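Local coordinates for Lmo0325 protein (PDB 4RYK) that probably binds DNA as a putative transcriptional regulator of the Rgg type, pairing a helix-turn-helix domain with an all-helical C-terminal domain, at residues R15-S20 / I60-D65; R35-G40 / H46-S51; R268-A273 / V291-F296. All coordinates share one frame; numbering follows the deposited sequence.

Contact 1 of 3, residues R15-S20 / I60-D65; sequences REIRLS and IMVPLD
Ile17 on helix 10-20 meets Ile60 and Val62 in the core of the helix-turn-helix domain, and shows how a few branched side chains can close a small helical bundle without any polar bond between them. The side chains of Ile17 and Ile60 cross at about a right angle. The touching is done by a short branch against a long one: Ile60 CD1 lies 3.8 Å from Ile17 CG2 and 4.2 Å from Ile17 CB. Ile60 reaches this far because CG1 sits in the crowded position between its backbone N and carbonyl carbon (chi1 58°), which turns the long branch to helix 10-20. Its other branch goes to a second residue, with CG2 4.3 Å from Arg18 CB. Ile17 CG2 is shared in its turn, since Val62 CG2 approaches it obliquely to 4.1 Å.

Between Ile60 and Val62 the chain turns sharply: selenomethionine Met61, with positive phi, closes a Schellman motif after the preceding helix, and Pro63 then stands at the N-cap of helix 64-71. Of Arg18, CB is the part that meets Ile60; its guanidinium leads away, NH1 to Leu23 O and NE to a salt bridge with Glu42. Val28 of helix 25-29 covers Ile60 as well. At the end of helix 10-20, Ser20 turns its hydroxyl back into the last turn, where OG donates to Ile17 O at 2.6 Å, tilted 17° from the carbonyl plane.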
ATOM      1  N   ARG A  15      -7.701 -10.567 -22.411  0.50 37.36           N
ATOM      2  CA  ARG A  15      -8.748 -10.444 -23.407  0.50 38.27           C
ATOM      3  C   ARG A  15      -9.986  -9.765 -22.844  0.50 37.33           C
ATOM      4  O   ARG A  15     -10.519  -8.834 -23.443  0.50 37.58           O
ATOM      5  CB  ARG A  15      -9.095 -11.819 -23.958  0.50 40.00           C
ATOM      6  CG  ARG A  15     -10.462 -11.896 -24.625  0.50 41.50           C
ATOM      7  CD  ARG A  15     -10.882 -13.341 -24.765  0.50 42.74           C
ATOM      8  NE  ARG A  15     -12.118 -13.433 -25.509  0.50 45.09           N
ATOM      9  CZ  ARG A  15     -13.288 -13.126 -24.992  0.50 42.96           C
ATOM     10  NH1 ARG A  15     -13.377 -12.708 -23.727  0.50 44.06           N
ATOM     11  NH2 ARG A  15     -14.329 -13.220 -25.746  0.50 43.94           N
ATOM     12  N   GLU A  16     -10.417 -10.221 -21.681  1.00 37.55           N
ATOM     13  CA  GLU A  16     -11.623  -9.693 -21.046  1.00 40.37           C
ATOM     14  C   GLU A  16     -11.430  -8.227 -20.700  1.00 38.95           C
ATOM     15  O   GLU A  16     -12.314  -7.387 -20.921  1.00 34.35           O
ATOM     16  CB  GLU A  16     -11.926 -10.542 -19.830  1.00 44.61           C
ATOM     17  CG  GLU A  16     -12.839  -9.893 -18.827  1.00 54.86           C
ATOM     18  CD  GLU A  16     -13.110 -10.802 -17.626  1.00 65.25           C
ATOM     19  OE1 GLU A  16     -13.281 -10.268 -16.490  1.00 66.62           O
ATOM     20  OE2 GLU A  16     -13.154 -12.051 -17.825  1.00 69.78           O
ATOM     21  N   ILE A  17     -10.248  -7.887 -20.180  1.00 35.77           N
ATOM     22  CA  ILE A  17      -9.997  -6.493 -19.872  1.00 35.12           C
ATOM     23  C   ILE A  17      -9.945  -5.619 -21.122  1.00 35.37           C
ATOM     24  O   ILE A  17     -10.547  -4.538 -21.176  1.00 33.05           O
ATOM     25  CB  ILE A  17      -8.702  -6.297 -19.056  1.00 35.14           C
ATOM     26  CG1 ILE A  17      -8.852  -6.906 -17.654  1.00 35.66           C
ATOM     27  CG2 ILE A  17      -8.411  -4.821 -18.914  1.00 37.16           C
ATOM     28  CD1 ILE A  17      -7.508  -7.167 -16.970  1.00 37.44           C
ATOM     29  N   ARG A  18      -9.203  -6.096 -22.105  1.00 33.93           N
ATOM     30  CA  ARG A  18      -9.149  -5.441 -23.398  1.00 36.41           C
ATOM     31  C   ARG A  18     -10.538  -5.169 -23.958  1.00 37.29           C
ATOM     32  O   ARG A  18     -10.847  -4.029 -24.353  1.00 37.64           O
ATOM     33  CB  ARG A  18      -8.322  -6.280 -24.392  1.00 36.52           C
ATOM     34  CG  ARG A  18      -8.350  -5.729 -25.779  1.00 37.94           C
ATOM     35  CD  ARG A  18      -7.547  -6.559 -26.751  1.00 38.46           C
ATOM     36  NE  ARG A  18      -8.143  -7.839 -27.080  1.00 39.58           N
ATOM     37  CZ  ARG A  18      -9.210  -8.028 -27.851  1.00 41.87           C
ATOM     38  NH1 ARG A  18      -9.892  -7.000 -28.347  1.00 42.23           N
ATOM     39  NH2 ARG A  18      -9.615  -9.269 -28.098  1.00 42.32           N
ATOM     40  N   LEU A  19     -11.387  -6.192 -23.956  1.00 37.44           N
ATOM     41  CA  LEU A  19     -12.734  -6.024 -24.431  1.00 39.86           C
ATOM     42  C   LEU A  19     -13.532  -5.026 -23.598  1.00 39.33           C
ATOM     43  O   LEU A  19     -14.291  -4.216 -24.176  1.00 38.17           O
ATOM     44  CB  LEU A  19     -13.483  -7.356 -24.533  1.00 41.29           C
ATOM     45  CG  LEU A  19     -12.917  -8.227 -25.653  1.00 44.96           C
ATOM     46  CD1 LEU A  19     -13.403  -9.667 -25.500  1.00 48.26           C
ATOM     47  CD2 LEU A  19     -13.343  -7.680 -27.022  1.00 45.67           C
ATOM     48  N   SER A  20     -13.344  -5.006 -22.283  1.00 36.96           N
ATOM     49  CA  SER A  20     -14.147  -4.114 -21.419  1.00 37.03           C
ATOM     50  C   SER A  20     -13.780  -2.656 -21.775  1.00 36.53           C
ATOM     51  O   SER A  20     -14.563  -1.741 -21.592  1.00 35.30           O
ATOM     52  CB  SER A  20     -13.877  -4.386 -19.918  1.00 37.42           C
ATOM     53  OG  SER A  20     -12.532  -3.998 -19.589  1.00 36.08           O
ATOM     54  N   ILE A  60      -2.993  -1.847 -22.122  1.00 37.33           N
ATOM     55  CA  ILE A  60      -4.338  -1.859 -21.587  1.00 35.72           C
ATOM     56  C   ILE A  60      -4.399  -1.024 -20.324  1.00 35.92           C
ATOM     57  O   ILE A  60      -5.462  -0.932 -19.723  1.00 35.01           O
ATOM     58  CB  ILE A  60      -4.901  -3.279 -21.364  1.00 37.56           C
ATOM     59  CG1 ILE A  60      -4.018  -4.105 -20.419  1.00 36.50           C
ATOM     60  CG2 ILE A  60      -5.017  -4.050 -22.666  1.00 37.71           C
ATOM     61  CD1 ILE A  60      -4.745  -5.240 -19.745  1.00 35.75           C
HETATM   62  N   MSE A  61      -3.284  -0.351 -19.963  1.00 35.30           N
HETATM   63  CA  MSE A  61      -3.241   0.537 -18.796  1.00 36.33           C
HETATM   64  C   MSE A  61      -3.603  -0.139 -17.491  1.00 35.42           C
HETATM   65  O   MSE A  61      -4.397   0.380 -16.677  1.00 37.28           O
HETATM   66  CB  MSE A  61      -4.194   1.692 -19.039  1.00 41.75           C
HETATM   67  CG  MSE A  61      -3.458   2.750 -19.835  1.00 56.97           C
HETATM   68 SE   MSE A  61      -4.215   2.549 -21.606  1.00 74.97          SE
HETATM   69  CE  MSE A  61      -5.848   3.615 -21.135  1.00 58.25           C
ATOM     70  N   VAL A  62      -3.040  -1.309 -17.277  1.00 33.72           N
ATOM     71  CA  VAL A  62      -3.224  -1.997 -16.026  1.00 36.11           C
ATOM     72  C   VAL A  62      -1.847  -2.347 -15.466  1.00 34.77           C
ATOM     73  O   VAL A  62      -1.169  -3.123 -16.073  1.00 34.01           O
ATOM     74  CB  VAL A  62      -4.032  -3.289 -16.227  1.00 35.07           C
ATOM     75  CG1 VAL A  62      -4.100  -4.050 -14.930  1.00 36.76           C
ATOM     76  CG2 VAL A  62      -5.453  -2.967 -16.693  1.00 38.26           C
ATOM     77  N   PRO A  63      -1.441  -1.745 -14.341  1.00 34.88           N
ATOM     78  CA  PRO A  63      -0.139  -2.133 -13.744  1.00 36.02           C
ATOM     79  C   PRO A  63      -0.159  -3.593 -13.344  1.00 36.23           C
ATOM     80  O   PRO A  63      -1.200  -4.144 -12.970  1.00 35.87           O
ATOM     81  CB  PRO A  63      -0.035  -1.242 -12.486  1.00 37.16           C
ATOM     82  CG  PRO A  63      -0.857  -0.009 -12.828  1.00 38.33           C
ATOM     83  CD  PRO A  63      -1.993  -0.511 -13.720  1.00 38.41           C
ATOM     84  N   LEU A  64       0.994  -4.205 -13.419  1.00 36.64           N
ATOM     85  CA  LEU A  64       1.205  -5.598 -13.035  1.00 37.06           C
ATOM     86  C   LEU A  64       0.533  -5.985 -11.721  1.00 34.36           C
ATOM     87  O   LEU A  64      -0.155  -6.981 -11.653  1.00 33.24           O
ATOM     88  CB  LEU A  64       2.728  -5.861 -12.981  1.00 39.31           C
ATOM     89  CG  LEU A  64       3.195  -7.297 -12.726  1.00 44.27           C
ATOM     90  CD1 LEU A  64       2.700  -8.262 -13.777  1.00 42.49           C
ATOM     91  CD2 LEU A  64       4.730  -7.371 -12.647  1.00 45.76           C
ATOM     92  N   ASP A  65       0.711  -5.205 -10.668  1.00 33.30           N
ATOM     93  CA  ASP A  65       0.168  -5.618  -9.393  1.00 34.03           C
ATOM     94  C   ASP A  65      -1.379  -5.611  -9.432  1.00 34.15           C
ATOM     95  O   ASP A  65      -2.006  -6.407  -8.749  1.00 34.31           O
ATOM     96  CB  ASP A  65       0.622  -4.646  -8.308  1.00 34.97           C
ATOM     97  CG  ASP A  65       0.277  -5.130  -6.906  1.00 37.53           C
ATOM     98  OD1 ASP A  65       0.933  -6.121  -6.475  1.00 35.98           O
ATOM     99  OD2 ASP A  65      -0.598  -4.520  -6.221  1.00 35.83           O
TER

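Contact 2 of 3, residues R35-G40 / H46-S51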
ATOM      1  N   ARG A  35      -0.110 -11.160 -34.808  1.00 58.63           N
ATOM      2  CA  ARG A  35      -1.514 -11.365 -34.791  1.00 64.94           C
ATOM      3  C   ARG A  35      -1.878 -12.721 -34.245  1.00 61.35           C
ATOM      4  O   ARG A  35      -2.627 -12.828 -33.296  1.00 58.23           O
ATOM      5  CB  ARG A  35      -2.064 -11.189 -36.213  1.00 70.52           C
ATOM      6  CG  ARG A  35      -3.550 -11.530 -36.393  1.00 87.84           C
ATOM      7  CD  ARG A  35      -4.523 -10.478 -35.833  1.00 95.14           C
ATOM      8  NE  ARG A  35      -3.875  -9.502 -34.937  1.00100.47           N
ATOM      9  CZ  ARG A  35      -3.868  -9.534 -33.595  1.00 98.51           C
ATOM     10  NH1 ARG A  35      -4.508 -10.511 -32.923  1.00 94.16           N
ATOM     11  NH2 ARG A  35      -3.193  -8.575 -32.922  1.00 83.87           N
ATOM     12  N   SER A  36      -1.348 -13.771 -34.831  1.00 62.47           N
ATOM     13  CA  SER A  36      -1.796 -15.090 -34.435  1.00 63.58           C
ATOM     14  C   SER A  36      -1.239 -15.488 -33.093  1.00 61.11           C
ATOM     15  O   SER A  36      -1.849 -16.264 -32.364  1.00 59.85           O
ATOM     16  CB  SER A  36      -1.406 -16.114 -35.475  1.00 66.86           C
ATOM     17  OG  SER A  36      -0.051 -15.958 -35.772  1.00 74.30           O
ATOM     18  N   TYR A  37      -0.078 -14.960 -32.747  1.00 59.46           N
ATOM     19  CA  TYR A  37       0.440 -15.241 -31.443  1.00 59.86           C
ATOM     20  C   TYR A  37      -0.528 -14.636 -30.413  1.00 56.28           C
ATOM     21  O   TYR A  37      -0.879 -15.290 -29.432  1.00 51.96           O
ATOM     22  CB  TYR A  37       1.874 -14.743 -31.272  1.00 61.87           C
ATOM     23  CG  TYR A  37       2.522 -15.449 -30.126  1.00 66.78           C
ATOM     24  CD1 TYR A  37       3.141 -16.707 -30.282  1.00 73.32           C
ATOM     25  CD2 TYR A  37       2.453 -14.911 -28.853  1.00 68.94           C
ATOM     26  CE1 TYR A  37       3.696 -17.379 -29.179  1.00 68.67           C
ATOM     27  CE2 TYR A  37       2.997 -15.564 -27.763  1.00 72.16           C
ATOM     28  CZ  TYR A  37       3.615 -16.785 -27.928  1.00 71.34           C
ATOM     29  OH  TYR A  37       4.130 -17.339 -26.785  1.00 73.16           O
ATOM     30  N   ALA A  38      -1.014 -13.428 -30.693  1.00 52.29           N
ATOM     31  CA  ALA A  38      -1.944 -12.747 -29.800  1.00 52.50           C
ATOM     32  C   ALA A  38      -3.270 -13.534 -29.633  1.00 51.45           C
ATOM     33  O   ALA A  38      -3.800 -13.668 -28.530  1.00 50.43           O
ATOM     34  CB  ALA A  38      -2.216 -11.335 -30.328  1.00 52.54           C
ATOM     35  N   ILE A  39      -3.771 -14.050 -30.737  1.00 50.07           N
ATOM     36  CA  ILE A  39      -4.958 -14.894 -30.733  1.00 51.42           C
ATOM     37  C   ILE A  39      -4.750 -16.110 -29.859  1.00 52.29           C
ATOM     38  O   ILE A  39      -5.579 -16.416 -29.024  1.00 54.84           O
ATOM     39  CB  ILE A  39      -5.310 -15.346 -32.163  1.00 54.09           C
ATOM     40  CG1 ILE A  39      -5.940 -14.158 -32.924  1.00 56.15           C
ATOM     41  CG2 ILE A  39      -6.251 -16.544 -32.132  1.00 53.96           C
ATOM     42  CD1 ILE A  39      -6.043 -14.320 -34.434  1.00 57.79           C
ATOM     43  N   GLY A  40      -3.633 -16.802 -30.033  1.00 53.99           N
ATOM     44  CA  GLY A  40      -3.302 -17.923 -29.167  1.00 53.55           C
ATOM     45  C   GLY A  40      -3.174 -17.562 -27.701  1.00 53.79           C
ATOM     46  O   GLY A  40      -3.729 -18.248 -26.842  1.00 55.90           O
ATOM     47  N   HIS A  46      -0.709 -19.935 -25.501  1.00 66.92           N
ATOM     48  CA  HIS A  46       0.720 -19.583 -25.492  1.00 70.32           C
ATOM     49  C   HIS A  46       1.129 -18.984 -24.168  1.00 68.05           C
ATOM     50  O   HIS A  46       0.469 -18.066 -23.717  1.00 68.90           O
ATOM     51  CB  HIS A  46       1.015 -18.505 -26.503  1.00 72.74           C
ATOM     52  CG  HIS A  46       1.069 -18.992 -27.896  1.00 83.40           C
ATOM     53  ND1 HIS A  46       0.260 -18.481 -28.887  1.00 90.95           N
ATOM     54  CD2 HIS A  46       1.820 -19.956 -28.472  1.00 92.68           C
ATOM     55  CE1 HIS A  46       0.511 -19.108 -30.022  1.00 93.97           C
ATOM     56  NE2 HIS A  46       1.454 -20.008 -29.798  1.00 99.77           N
ATOM     57  N   GLU A  47       2.230 -19.459 -23.594  1.00 63.78           N
ATOM     58  CA  GLU A  47       2.838 -18.884 -22.388  1.00 64.57           C
ATOM     59  C   GLU A  47       3.567 -17.583 -22.730  1.00 61.94           C
ATOM     60  O   GLU A  47       4.503 -17.558 -23.488  1.00 68.10           O
ATOM     61  CB  GLU A  47       3.850 -19.865 -21.777  1.00 69.36           C
ATOM     62  CG  GLU A  47       3.245 -21.095 -21.126  1.00 73.32           C
ATOM     63  CD  GLU A  47       2.555 -20.801 -19.809  1.00 78.61           C
ATOM     64  OE1 GLU A  47       2.615 -19.654 -19.288  1.00 84.76           O
ATOM     65  OE2 GLU A  47       1.946 -21.746 -19.276  1.00 87.37           O
ATOM     66  N   ILE A  48       3.137 -16.473 -22.182  1.00 57.61           N
ATOM     67  CA  ILE A  48       3.800 -15.206 -22.516  1.00 55.85           C
ATOM     68  C   ILE A  48       5.118 -15.075 -21.705  1.00 49.65           C
ATOM     69  O   ILE A  48       5.162 -15.505 -20.535  1.00 47.14           O
ATOM     70  CB  ILE A  48       2.775 -14.041 -22.261  1.00 53.06           C
ATOM     71  CG1 ILE A  48       3.107 -12.767 -23.054  1.00 51.06           C
ATOM     72  CG2 ILE A  48       2.548 -13.791 -20.753  1.00 53.34           C
ATOM     73  CD1 ILE A  48       3.359 -12.983 -24.525  1.00 55.73           C
ATOM     74  N   THR A  49       6.155 -14.474 -22.283  1.00 47.84           N
ATOM     75  CA  THR A  49       7.290 -14.047 -21.452  1.00 48.85           C
ATOM     76  C   THR A  49       6.921 -12.858 -20.640  1.00 45.44           C
ATOM     77  O   THR A  49       6.081 -12.048 -21.035  1.00 45.65           O
ATOM     78  CB  THR A  49       8.532 -13.668 -22.250  1.00 52.03           C
ATOM     79  OG1 THR A  49       8.233 -12.570 -23.097  1.00 51.38           O
ATOM     80  CG2 THR A  49       9.021 -14.854 -23.082  1.00 54.29           C
ATOM     81  N   LEU A  50       7.563 -12.726 -19.506  1.00 42.87           N
ATOM     82  CA  LEU A  50       7.340 -11.598 -18.633  1.00 45.69           C
ATOM     83  C   LEU A  50       7.652 -10.243 -19.280  1.00 43.09           C
ATOM     84  O   LEU A  50       6.905  -9.279 -19.057  1.00 42.88           O
ATOM     85  CB  LEU A  50       8.120 -11.756 -17.325  1.00 47.92           C
ATOM     86  CG  LEU A  50       8.120 -10.586 -16.355  1.00 48.27           C
ATOM     87  CD1 LEU A  50       6.723 -10.160 -15.933  1.00 50.04           C
ATOM     88  CD2 LEU A  50       8.921 -11.014 -15.127  1.00 54.36           C
ATOM     89  N   SER A  51       8.696 -10.143 -20.091  1.00 43.17           N
ATOM     90  CA  SER A  51       8.987  -8.835 -20.699  1.00 47.16           C
ATOM     91  C   SER A  51       7.926  -8.452 -21.704  1.00 45.63           C
ATOM     92  O   SER A  51       7.594  -7.292 -21.800  1.00 43.41           O
ATOM     93  CB  SER A  51      10.380  -8.737 -21.336  1.00 52.95           C
ATOM     94  OG  SER A  51      10.716  -9.948 -21.913  1.00 63.59           O
TER
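Helix 35-42 and the extended loop that leads into helix 50-60 come closest at Gly40 and His46, whose CA atoms are 5.7 Å apart. Both belong to the helix-turn-helix domain, and the contact illustrates how a stacked pair of rings can hold a loop against a helix near the surface. The Tyr37 and His46 rings lie face to face, centroids 3.8 Å apart and planes at 16°. They overlap with some displacement: His46 ND1 sits over the centre of the tyrosine ring, while Tyr37 CE1 sits over the centre of the imidazole. Tyr37 has CG anti to its backbone N (chi1 -160°), which carries the ring off the helix and across one face of the imidazole.

The imidazole is also tied to the helix backbone, though weakly: ND1 donates to Tyr37 O at 3.4 Å with an angle of 142°. Gly40, with no side chain, lets this nitrogen approach to 3.6 Å from its CA. The side chain of Tyr37 is about 6 Å from a bound beta-D-fructofuranose, whose glycan pocket is formed by Thr30 to Ser34. Farther along the loop, Glu47 turns away from helix 35-42 and its OE1 is hydrogen-bonded to Ser51 OG of the second subunit. Buried Ile48 sets its CD1 at the ring edge, near its plane, 4.2 Å from Tyr37 CE2.

Contact 3 of 3, residues R268-A273 / V291-F296; sequences RQAKRA and VVLKQF
Ala270 and Lys271 meet Leu293 through aliphatic groups alone, with no flat group between the two segments; a ring from outside, Tyr251 of helix 243-259, touches Leu293. What remains is a simple example of one branched side chain serving two partners. Leu293 points at the other helix and divides its methyls: CD2 lies 4.0 Å from Lys271 CD, and CD1 lies 4.4 Å from Ala270 CB. With chi1 at 173°, CG stands opposite the backbone N and the fork faces helix 263-279.

The two helices, 263-279 and 283-300, follow one another in the chain and form a helical hairpin of the Rgg C-terminal domain, a family related to tetratricopeptide repeats. Their CA atoms are nearest at Ala270 and Leu293, 7.8 Å apart, with the small methyl of the alanine facing the leucine. Lys271 lies at the exposed border. Its chain, bent at chi2 and chi3, crosses Leu293 at about a right angle and offers the aliphatic CD to it.

Helix 243-259 packs against both partners, Trp257 meeting Gln269 and Met258 meeting Phe296, while Gln269 NE2 hydrogen-bonds to Asn250 O. Arg272, on helix 263-279, turns to the dimer, where its NH2 forms a salt bridge with Glu279 OE1 of the second subunit.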
ATOM      1  N   ARG A 268       0.117  13.345  29.036  1.00 50.83           N
ATOM      2  CA  ARG A 268      -0.893  13.990  28.206  1.00 55.19           C
ATOM      3  C   ARG A 268      -0.734  13.574  26.733  1.00 51.98           C
ATOM      4  O   ARG A 268      -1.697  13.403  26.017  1.00 48.40           O
ATOM      5  CB  ARG A 268      -0.827  15.508  28.345  1.00 65.63           C
ATOM      6  CG  ARG A 268      -1.119  16.037  29.762  1.00 81.14           C
ATOM      7  CD  ARG A 268      -2.590  16.399  30.038  1.00 96.05           C
ATOM      8  NE  ARG A 268      -2.964  17.776  29.646  1.00109.75           N
ATOM      9  CZ  ARG A 268      -4.171  18.336  29.833  1.00119.85           C
ATOM     10  NH1 ARG A 268      -5.160  17.659  30.414  1.00119.72           N
ATOM     11  NH2 ARG A 268      -4.396  19.592  29.436  1.00124.94           N
ATOM     12  N   GLN A 269       0.491  13.377  26.286  1.00 48.98           N
ATOM     13  CA  GLN A 269       0.703  12.985  24.924  1.00 47.47           C
ATOM     14  C   GLN A 269       0.201  11.570  24.682  1.00 46.01           C
ATOM     15  O   GLN A 269      -0.393  11.296  23.655  1.00 41.45           O
ATOM     16  CB  GLN A 269       2.168  13.057  24.615  1.00 51.73           C
ATOM     17  CG  GLN A 269       2.542  12.405  23.304  1.00 54.48           C
ATOM     18  CD  GLN A 269       3.045  13.385  22.319  1.00 52.46           C
ATOM     19  OE1 GLN A 269       2.714  14.553  22.394  1.00 59.48           O
ATOM     20  NE2 GLN A 269       3.886  12.927  21.415  1.00 53.59           N
ATOM     21  N   ALA A 270       0.480  10.672  25.616  1.00 45.38           N
ATOM     22  CA  ALA A 270       0.040   9.278  25.525  1.00 43.10           C
ATOM     23  C   ALA A 270      -1.484   9.167  25.558  1.00 44.77           C
ATOM     24  O   ALA A 270      -2.068   8.412  24.794  1.00 44.36           O
ATOM     25  CB  ALA A 270       0.642   8.461  26.666  1.00 44.13           C
ATOM     26  N   LYS A 271      -2.114   9.889  26.469  1.00 44.71           N
ATOM     27  CA  LYS A 271      -3.572   9.984  26.514  1.00 50.85           C
ATOM     28  C   LYS A 271      -4.169  10.575  25.235  1.00 46.93           C
ATOM     29  O   LYS A 271      -5.221  10.170  24.810  1.00 45.84           O
ATOM     30  CB  LYS A 271      -4.005  10.825  27.716  1.00 56.76           C
ATOM     31  CG  LYS A 271      -3.732  10.144  29.055  1.00 64.13           C
ATOM     32  CD  LYS A 271      -4.846   9.174  29.445  1.00 71.45           C
ATOM     33  CE  LYS A 271      -5.985   9.903  30.164  1.00 78.89           C
ATOM     34  NZ  LYS A 271      -7.109   9.002  30.567  1.00 84.82           N
ATOM     35  N   ARG A 272      -3.474  11.518  24.628  1.00 44.94           N
ATOM     36  CA  ARG A 272      -3.955  12.105  23.397  1.00 46.46           C
ATOM     37  C   ARG A 272      -3.901  11.063  22.238  1.00 43.64           C
ATOM     38  O   ARG A 272      -4.803  10.995  21.393  1.00 40.76           O
ATOM     39  CB  ARG A 272      -3.148  13.339  23.091  1.00 49.33           C
ATOM     40  CG  ARG A 272      -3.411  13.900  21.730  1.00 58.78           C
ATOM     41  CD  ARG A 272      -4.508  14.900  21.819  1.00 68.11           C
ATOM     42  NE  ARG A 272      -5.864  14.375  21.865  1.00 76.77           N
ATOM     43  CZ  ARG A 272      -6.626  14.083  20.804  1.00 87.22           C
ATOM     44  NH1 ARG A 272      -7.875  13.673  20.999  1.00 88.00           N
ATOM     45  NH2 ARG A 272      -6.159  14.189  19.557  1.00 91.98           N
ATOM     46  N   ALA A 273      -2.868  10.228  22.208  1.00 41.18           N
ATOM     47  CA  ALA A 273      -2.796   9.217  21.183  1.00 39.33           C
ATOM     48  C   ALA A 273      -3.966   8.217  21.314  1.00 39.72           C
ATOM     49  O   ALA A 273      -4.611   7.880  20.328  1.00 38.08           O
ATOM     50  CB  ALA A 273      -1.475   8.501  21.230  1.00 40.90           C
ATOM     51  N   VAL A 291      -4.485  -0.385  28.249  1.00 48.20           N
ATOM     52  CA  VAL A 291      -3.915  -1.408  29.103  1.00 49.44           C
ATOM     53  C   VAL A 291      -2.404  -1.234  29.170  1.00 51.17           C
ATOM     54  O   VAL A 291      -1.816  -1.246  30.241  1.00 50.02           O
ATOM     55  CB  VAL A 291      -4.242  -2.800  28.562  1.00 51.65           C
ATOM     56  CG1 VAL A 291      -3.490  -3.895  29.359  1.00 54.55           C
ATOM     57  CG2 VAL A 291      -5.741  -2.981  28.629  1.00 52.84           C
ATOM     58  N   VAL A 292      -1.774  -1.058  28.024  1.00 48.86           N
ATOM     59  CA  VAL A 292      -0.356  -0.825  28.039  1.00 49.58           C
ATOM     60  C   VAL A 292      -0.023   0.339  28.946  1.00 50.33           C
ATOM     61  O   VAL A 292       0.952   0.305  29.715  1.00 50.88           O
ATOM     62  CB  VAL A 292       0.169  -0.533  26.641  1.00 49.05           C
ATOM     63  CG1 VAL A 292       1.658  -0.273  26.686  1.00 53.51           C
ATOM     64  CG2 VAL A 292      -0.139  -1.694  25.695  1.00 49.82           C
ATOM     65  N   LEU A 293      -0.840   1.377  28.870  1.00 47.59           N
ATOM     66  CA  LEU A 293      -0.513   2.610  29.567  1.00 48.39           C
ATOM     67  C   LEU A 293      -0.637   2.405  31.067  1.00 51.14           C
ATOM     68  O   LEU A 293       0.213   2.876  31.846  1.00 50.64           O
ATOM     69  CB  LEU A 293      -1.425   3.748  29.131  1.00 47.86           C
ATOM     70  CG  LEU A 293      -1.302   5.049  29.911  1.00 48.60           C
ATOM     71  CD1 LEU A 293       0.150   5.492  29.881  1.00 50.58           C
ATOM     72  CD2 LEU A 293      -2.178   6.148  29.343  1.00 48.10           C
ATOM     73  N   LYS A 294      -1.716   1.755  31.475  1.00 51.30           N
ATOM     74  CA  LYS A 294      -1.918   1.498  32.890  1.00 56.57           C
ATOM     75  C   LYS A 294      -0.823   0.650  33.509  1.00 56.96           C
ATOM     76  O   LYS A 294      -0.411   0.907  34.630  1.00 59.18           O
ATOM     77  CB  LYS A 294      -3.228   0.789  33.107  1.00 60.28           C
ATOM     78  CG  LYS A 294      -4.390   1.726  33.009  1.00 61.84           C
ATOM     79  CD  LYS A 294      -5.654   0.945  32.812  1.00 67.33           C
ATOM     80  CE  LYS A 294      -6.819   1.884  32.629  1.00 71.01           C
ATOM     81  NZ  LYS A 294      -8.048   1.160  33.020  1.00 74.23           N
ATOM     82  N   GLN A 295      -0.392  -0.376  32.791  1.00 55.42           N
ATOM     83  CA  GLN A 295       0.624  -1.295  33.298  1.00 56.69           C
ATOM     84  C   GLN A 295       1.934  -0.545  33.372  1.00 55.40           C
ATOM     85  O   GLN A 295       2.708  -0.679  34.307  1.00 55.16           O
ATOM     86  CB  GLN A 295       0.730  -2.521  32.375  1.00 57.74           C
ATOM     87  CG  GLN A 295      -0.525  -3.404  32.409  1.00 62.29           C
ATOM     88  CD  GLN A 295      -0.650  -4.196  33.716  1.00 71.27           C
ATOM     89  OE1 GLN A 295       0.271  -4.929  34.096  1.00 83.38           O
ATOM     90  NE2 GLN A 295      -1.796  -4.070  34.407  1.00 71.21           N
ATOM     91  N   PHE A 296       2.161   0.310  32.397  1.00 53.21           N
ATOM     92  CA  PHE A 296       3.375   1.097  32.384  1.00 54.60           C
ATOM     93  C   PHE A 296       3.414   2.033  33.603  1.00 59.03           C
ATOM     94  O   PHE A 296       4.435   2.128  34.289  1.00 60.39           O
ATOM     95  CB  PHE A 296       3.446   1.857  31.078  1.00 51.99           C
ATOM     96  CG  PHE A 296       4.462   2.927  31.061  1.00 51.89           C
ATOM     97  CD1 PHE A 296       4.132   4.203  31.446  1.00 51.19           C
ATOM     98  CD2 PHE A 296       5.757   2.662  30.637  1.00 52.60           C
ATOM     99  CE1 PHE A 296       5.082   5.205  31.415  1.00 55.32           C
ATOM    100  CE2 PHE A 296       6.702   3.670  30.574  1.00 54.23           C
ATOM    101  CZ  PHE A 296       6.367   4.947  30.972  1.00 54.78           C
TER

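In the fold
Contacts 1 and 2 share the helix-turn-helix domain, with centres about 15 Å apart and no touching atoms, and they engage the two ends of helix 50-60: the loop entering it in contact 2, the turn leaving it in contact 1. The chain of contact 2 lies between the segments of contact 1. Contact 3 sits on the opposite side of the chain's centre, about 48 Å from contact 1 and about 58 Å from contact 2, centre to centre. Contacts 1 and 3 are buried and aliphatic, the latter smaller and bordered by a lysine chain; contact 2, at the surface, alone relies on aromatic stacking and a weak polar bond. The second subunit touches contacts 1 and 2; at contact 3 it reaches only Arg272, beside the packing.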